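Sulfatase (Bacteroides fragilis CAG:558, PDB 6USS) probably hydrolyses aryl sulfate esters as a calcium-dependent gut bacterial sulfatase. Local coordinates at residues A[449-462]-A[474-487]. The protein carries 1 engineered substitution. Sequence-based numbering, arbitrary orientation.
Sequences WKLIYYYENGKKEL and NLAAQHPDIVKHLS
The indole of Trp-449 takes three side chains of 474-487 in three different ways. Ile-482 lies over one face: its CD1 stands 3.8 Å from the centroid of the five-membered ring and 23° off the ring normal, a CH-pi contact. Leu-475 CD1 instead touches CZ3 at the ring's edge, near its plane. His-479, the N-cap residue of the helix, forms an edge-to-face pair, with the Trp-449 edge directed at the imidazole face; the planes are 55° apart and the centroids 4.9 Å. A chi1 of -69° sets the indole anti to its own carbonyl carbon, and the side chain crosses those of all three partners at about a right angle.

Leu-462 packs next to this cluster, on the Ile-482 side. Both CD1 and CD2 touch Ile-482 CG2, CD2 at 3.7 Å; CD2 also meets His-479 CB and Val-483 CG2, and CD1 reaches toward Leu-486 CD1. Further along, Leu-451 CD2 lies against Leu-486 CB, 3.9 Å away.

Polar bonds bind the edge strand to the loop before the helix. Asn-474 OD1 accepts from Leu-462 N at 2.9 Å, and from Ala-476 N on the opposite face of the amide plane, the latter closing an Asx turn. Leu-475 N donates back to Leu-462 O at 2.8 Å. At the far end, Lys-460 lays CD on Val-483 CG1 and gives Ser-487 OG a weak bond through NZ, which also bonds to Pro-514 O.

Helix 480-496 thus packs across the last two strands of the four-stranded antiparallel sheet, away from the calcium site. The two donors to Asn-474 OD1 would restrain the turning of that side-chain amide. Polar bonds therefore tie strand 460-464 to the loop at 474-476, whereas apolar and ring contacts mainly hold the helix itself to the strands.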
loop_
_atom_site.group_PDB
_atom_site.type_symbol
_atom_site.label_atom_id
_atom_site.label_comp_id
_atom_site.label_asym_id
_atom_site.label_seq_id
_atom_site.Cartn_x
_atom_site.Cartn_y
_atom_site.Cartn_z
ATOM N N TRP A 449 -29.159 19.678 -25.358
ATOM C CA TRP A 449 -29.632 20.721 -24.468
ATOM C C TRP A 449 -28.916 20.648 -23.135
ATOM O O TRP A 449 -28.712 19.564 -22.583
ATOM C CB TRP A 449 -31.143 20.622 -24.271
ATOM C CG TRP A 449 -31.901 20.983 -25.515
ATOM C CD1 TRP A 449 -32.540 20.128 -26.362
ATOM C CD2 TRP A 449 -32.082 22.299 -26.060
ATOM N NE1 TRP A 449 -33.113 20.831 -27.396
ATOM C CE2 TRP A 449 -32.842 22.164 -27.236
ATOM C CE3 TRP A 449 -31.684 23.576 -25.664
ATOM C CZ2 TRP A 449 -33.215 23.261 -28.016
ATOM C CZ3 TRP A 449 -32.052 24.669 -26.450
ATOM C CH2 TRP A 449 -32.813 24.502 -27.607
ATOM N N LYS A 450 -28.520 21.813 -22.641
ATOM C CA LYS A 450 -27.817 21.946 -21.377
ATOM C C LYS A 450 -28.550 22.986 -20.550
ATOM O O LYS A 450 -28.797 24.100 -21.033
ATOM C CB LYS A 450 -26.361 22.357 -21.610
ATOM C CG LYS A 450 -25.524 22.512 -20.358
ATOM C CD LYS A 450 -24.108 22.898 -20.751
ATOM C CE LYS A 450 -23.197 22.928 -19.543
ATOM N NZ LYS A 450 -21.821 23.425 -19.869
ATOM N N LEU A 451 -28.922 22.619 -19.322
ATOM C CA LEU A 451 -29.618 23.530 -18.421
ATOM C C LEU A 451 -28.749 23.780 -17.195
ATOM O O LEU A 451 -28.365 22.835 -16.497
ATOM C CB LEU A 451 -30.981 22.979 -18.003
ATOM C CG LEU A 451 -31.585 23.786 -16.838
ATOM C CD1 LEU A 451 -31.999 25.169 -17.315
ATOM C CD2 LEU A 451 -32.760 23.064 -16.173
ATOM N N ILE A 452 -28.446 25.051 -16.939
ATOM C CA ILE A 452 -27.715 25.482 -15.754
ATOM C C ILE A 452 -28.672 26.263 -14.867
ATOM O O ILE A 452 -29.355 27.192 -15.331
ATOM C CB ILE A 452 -26.484 26.332 -16.115
ATOM C CG1 ILE A 452 -25.558 25.574 -17.069
ATOM C CG2 ILE A 452 -25.740 26.745 -14.860
ATOM C CD1 ILE A 452 -24.515 26.455 -17.728
ATOM N N TYR A 453 -28.732 25.876 -13.597
ATOM C CA TYR A 453 -29.556 26.543 -12.602
ATOM C C TYR A 453 -28.656 27.169 -11.552
ATOM O O TYR A 453 -27.725 26.519 -11.064
ATOM C CB TYR A 453 -30.506 25.555 -11.947
ATOM C CG TYR A 453 -31.182 26.079 -10.699
ATOM C CD1 TYR A 453 -32.137 27.103 -10.769
ATOM C CD2 TYR A 453 -30.893 25.525 -9.448
ATOM C CE1 TYR A 453 -32.776 27.567 -9.618
ATOM C CE2 TYR A 453 -31.535 25.983 -8.289
ATOM C CZ TYR A 453 -32.476 27.001 -8.380
ATOM O OH TYR A 453 -33.119 27.465 -7.243
ATOM N N TYR A 454 -28.937 28.419 -11.201
ATOM C CA TYR A 454 -28.089 29.180 -10.292
ATOM C C TYR A 454 -28.793 29.291 -8.945
ATOM O O TYR A 454 -29.836 29.950 -8.833
ATOM C CB TYR A 454 -27.776 30.555 -10.869
ATOM C CG TYR A 454 -26.906 30.531 -12.113
ATOM C CD1 TYR A 454 -27.442 30.185 -13.353
ATOM C CD2 TYR A 454 -25.548 30.855 -12.051
ATOM C CE1 TYR A 454 -26.663 30.170 -14.494
ATOM C CE2 TYR A 454 -24.756 30.855 -13.202
ATOM C CZ TYR A 454 -25.324 30.514 -14.424
ATOM O OH TYR A 454 -24.561 30.503 -15.577
ATOM N N TYR A 455 -28.208 28.647 -7.925
ATOM C CA TYR A 455 -28.784 28.655 -6.587
ATOM C C TYR A 455 -28.934 30.064 -6.043
ATOM O O TYR A 455 -29.848 30.320 -5.255
ATOM C CB TYR A 455 -27.911 27.848 -5.630
ATOM C CG TYR A 455 -27.966 26.358 -5.802
ATOM C CD1 TYR A 455 -29.062 25.641 -5.376
ATOM C CD2 TYR A 455 -26.912 25.661 -6.370
ATOM C CE1 TYR A 455 -29.121 24.277 -5.505
ATOM C CE2 TYR A 455 -26.963 24.278 -6.507
ATOM C CZ TYR A 455 -28.074 23.601 -6.062
ATOM O OH TYR A 455 -28.171 22.243 -6.177
ATOM N N GLU A 456 -28.038 30.980 -6.423
ATOM C CA GLU A 456 -27.977 32.256 -5.717
ATOM C C GLU A 456 -29.196 33.124 -6.010
ATOM O O GLU A 456 -29.647 33.867 -5.128
ATOM C CB GLU A 456 -26.677 33.006 -6.049
ATOM C CG GLU A 456 -26.270 34.032 -4.973
ATOM C CD GLU A 456 -25.037 34.873 -5.335
ATOM O OE1 GLU A 456 -24.152 34.369 -6.073
ATOM O OE2 GLU A 456 -24.947 36.035 -4.854
ATOM N N ASN A 457 -29.762 33.037 -7.221
ATOM C CA ASN A 457 -30.946 33.831 -7.519
ATOM C C ASN A 457 -31.972 33.094 -8.369
ATOM O O ASN A 457 -32.878 33.744 -8.895
ATOM C CB ASN A 457 -30.550 35.129 -8.222
ATOM C CG ASN A 457 -29.886 34.878 -9.568
ATOM O OD1 ASN A 457 -29.565 33.734 -9.908
ATOM N ND2 ASN A 457 -29.685 35.946 -10.344
ATOM N N GLY A 458 -31.854 31.773 -8.538
ATOM C CA GLY A 458 -32.816 31.008 -9.316
ATOM C C GLY A 458 -32.753 31.207 -10.817
ATOM O O GLY A 458 -33.643 30.732 -11.533
ATOM N N LYS A 459 -31.745 31.917 -11.315
ATOM C CA LYS A 459 -31.604 32.126 -12.747
ATOM C C LYS A 459 -31.393 30.787 -13.450
ATOM O O LYS A 459 -30.693 29.907 -12.939
ATOM C CB LYS A 459 -30.424 33.076 -13.003
ATOM C CG LYS A 459 -30.031 33.278 -14.451
ATOM C CD LYS A 459 -30.888 34.364 -15.119
ATOM C CE LYS A 459 -30.553 34.515 -16.616
ATOM N NZ LYS A 459 -31.739 34.989 -17.400
ATOM N N LYS A 460 -32.013 30.624 -14.619
ATOM C CA LYS A 460 -31.817 29.438 -15.441
ATOM C C LYS A 460 -31.306 29.836 -16.823
ATOM O O LYS A 460 -31.723 30.856 -17.379
ATOM C CB LYS A 460 -33.115 28.627 -15.556
ATOM C CG LYS A 460 -33.609 28.036 -14.218
ATOM C CD LYS A 460 -34.849 27.148 -14.417
ATOM C CE LYS A 460 -35.292 26.474 -13.124
ATOM N NZ LYS A 460 -36.773 26.303 -13.043
ATOM N N GLU A 461 -30.368 29.047 -17.356
ATOM C CA GLU A 461 -29.814 29.240 -18.695
ATOM C C GLU A 461 -29.928 27.935 -19.473
ATOM O O GLU A 461 -29.616 26.857 -18.950
ATOM C CB GLU A 461 -28.347 29.692 -18.651
ATOM C CG GLU A 461 -28.157 31.082 -18.092
ATOM C CD GLU A 461 -26.707 31.540 -18.097
ATOM O OE1 GLU A 461 -25.799 30.681 -18.048
ATOM O OE2 GLU A 461 -26.474 32.772 -18.139
ATOM N N LEU A 462 -30.407 28.028 -20.710
ATOM C CA LEU A 462 -30.592 26.862 -21.560
ATOM C C LEU A 462 -29.789 27.083 -22.829
ATOM O O LEU A 462 -29.973 28.097 -23.510
ATOM C CB LEU A 462 -32.073 26.646 -21.874
ATOM C CG LEU A 462 -32.397 25.481 -22.817
ATOM C CD1 LEU A 462 -32.124 24.189 -22.122
ATOM C CD2 LEU A 462 -33.836 25.519 -23.262
ATOM N N ASN A 474 -28.605 32.232 -24.442
ATOM C CA ASN A 474 -29.563 31.606 -23.540
ATOM C C ASN A 474 -30.924 31.511 -24.224
ATOM O O ASN A 474 -31.517 32.531 -24.589
ATOM C CB ASN A 474 -29.643 32.431 -22.258
ATOM C CG ASN A 474 -30.621 31.878 -21.249
ATOM O OD1 ASN A 474 -31.151 30.774 -21.408
ATOM N ND2 ASN A 474 -30.849 32.638 -20.184
ATOM N N LEU A 475 -31.417 30.287 -24.404
ATOM C CA LEU A 475 -32.671 30.029 -25.102
ATOM C C LEU A 475 -33.785 29.589 -24.157
ATOM O O LEU A 475 -34.748 28.953 -24.597
ATOM C CB LEU A 475 -32.464 28.970 -26.186
ATOM C CG LEU A 475 -31.587 29.318 -27.384
ATOM C CD1 LEU A 475 -31.153 28.051 -28.072
ATOM C CD2 LEU A 475 -32.345 30.204 -28.342
ATOM N N ALA A 476 -33.668 29.904 -22.864
ATOM C CA ALA A 476 -34.707 29.536 -21.905
ATOM C C ALA A 476 -36.065 30.113 -22.304
ATOM O O ALA A 476 -37.073 29.398 -22.336
ATOM C CB ALA A 476 -34.308 30.003 -20.498
ATOM N N ALA A 477 -36.108 31.410 -22.620
ATOM C CA ALA A 477 -37.367 32.047 -22.989
ATOM C C ALA A 477 -37.984 31.390 -24.219
ATOM O O ALA A 477 -39.210 31.259 -24.319
ATOM C CB ALA A 477 -37.137 33.538 -23.227
ATOM N N GLN A 478 -37.144 30.963 -25.160
ATOM C CA GLN A 478 -37.611 30.360 -26.402
ATOM C C GLN A 478 -38.154 28.942 -26.221
ATOM O O GLN A 478 -38.854 28.446 -27.113
ATOM C CB GLN A 478 -36.463 30.334 -27.419
ATOM C CG GLN A 478 -36.429 31.521 -28.364
ATOM C CD GLN A 478 -37.229 31.265 -29.630
ATOM O OE1 GLN A 478 -37.438 30.112 -30.029
ATOM N NE2 GLN A 478 -37.682 32.338 -30.272
ATOM N N HIS A 479 -37.829 28.265 -25.114
ATOM C CA HIS A 479 -38.185 26.855 -24.930
ATOM C C HIS A 479 -38.600 26.597 -23.489
ATOM O O HIS A 479 -37.964 25.827 -22.763
ATOM C CB HIS A 479 -37.026 25.954 -25.335
ATOM C CG HIS A 479 -36.734 25.992 -26.796
ATOM N ND1 HIS A 479 -35.766 26.809 -27.339
ATOM C CD2 HIS A 479 -37.293 25.325 -27.832
ATOM C CE1 HIS A 479 -35.732 26.636 -28.648
ATOM N NE2 HIS A 479 -36.649 25.741 -28.973
ATOM N N PRO A 480 -39.696 27.211 -23.050
ATOM C CA PRO A 480 -40.136 26.986 -21.663
ATOM C C PRO A 480 -40.470 25.532 -21.394
ATOM O O PRO A 480 -40.243 25.039 -20.282
ATOM C CB PRO A 480 -41.363 27.900 -21.542
ATOM C CG PRO A 480 -41.883 28.027 -22.974
ATOM C CD PRO A 480 -40.680 27.961 -23.859
ATOM N N ASP A 481 -41.016 24.841 -22.403
ATOM C CA ASP A 481 -41.240 23.399 -22.331
ATOM C C ASP A 481 -39.980 22.674 -21.861
ATOM O O ASP A 481 -40.019 21.859 -20.928
ATOM C CB ASP A 481 -41.710 22.873 -23.706
ATOM C CG ASP A 481 -40.952 23.536 -24.939
ATOM O OD1 ASP A 481 -40.728 24.775 -24.955
ATOM O OD2 ASP A 481 -40.612 22.816 -25.922
ATOM N N ILE A 482 -38.842 22.990 -22.482
ATOM C CA ILE A 482 -37.600 22.293 -22.185
ATOM C C ILE A 482 -37.139 22.598 -20.768
ATOM O O ILE A 482 -36.815 21.687 -19.992
ATOM C CB ILE A 482 -36.524 22.686 -23.203
ATOM C CG1 ILE A 482 -36.942 22.217 -24.599
ATOM C CG2 ILE A 482 -35.190 22.119 -22.776
ATOM C CD1 ILE A 482 -35.949 22.551 -25.691
ATOM N N VAL A 483 -37.093 23.892 -20.422
ATOM C CA VAL A 483 -36.582 24.331 -19.126
ATOM C C VAL A 483 -37.275 23.576 -18.001
ATOM O O VAL A 483 -36.633 23.086 -17.061
ATOM C CB VAL A 483 -36.747 25.857 -18.983
ATOM C CG1 VAL A 483 -36.369 26.310 -17.589
ATOM C CG2 VAL A 483 -35.896 26.588 -20.020
ATOM N N LYS A 484 -38.589 23.411 -18.109
ATOM C CA LYS A 484 -39.320 22.729 -17.047
ATOM C C LYS A 484 -38.960 21.252 -16.983
ATOM O O LYS A 484 -38.691 20.726 -15.894
ATOM C CB LYS A 484 -40.830 22.928 -17.230
ATOM C CG LYS A 484 -41.637 22.475 -16.011
ATOM C CD LYS A 484 -43.124 22.439 -16.293
ATOM C CE LYS A 484 -43.433 21.484 -17.430
ATOM N NZ LYS A 484 -44.869 21.114 -17.472
ATOM N N HIS A 485 -38.938 20.573 -18.134
ATOM C CA HIS A 485 -38.649 19.142 -18.120
ATOM C C HIS A 485 -37.235 18.879 -17.610
ATOM O O HIS A 485 -37.023 18.036 -16.725
ATOM C CB HIS A 485 -38.846 18.534 -19.508
ATOM C CG HIS A 485 -40.261 18.604 -20.020
ATOM N ND1 HIS A 485 -40.567 18.634 -21.367
ATOM C CD2 HIS A 485 -41.452 18.651 -19.369
ATOM C CE1 HIS A 485 -41.880 18.694 -21.521
ATOM N NE2 HIS A 485 -42.440 18.708 -20.325
ATOM N N LEU A 486 -36.258 19.636 -18.119
ATOM C CA LEU A 486 -34.895 19.477 -17.628
ATOM C C LEU A 486 -34.755 19.940 -16.183
ATOM O O LEU A 486 -33.945 19.386 -15.432
ATOM C CB LEU A 486 -33.911 20.214 -18.540
ATOM C CG LEU A 486 -33.843 19.606 -19.927
ATOM C CD1 LEU A 486 -32.748 20.301 -20.697
ATOM C CD2 LEU A 486 -33.594 18.098 -19.856
ATOM N N SER A 487 -35.525 20.955 -15.774
ATOM C CA SER A 487 -35.586 21.291 -14.354
ATOM C C SER A 487 -36.013 20.089 -13.524
ATOM O O SER A 487 -35.403 19.783 -12.491
ATOM C CB SER A 487 -36.537 22.469 -14.104
ATOM O OG SER A 487 -35.988 23.692 -14.571
#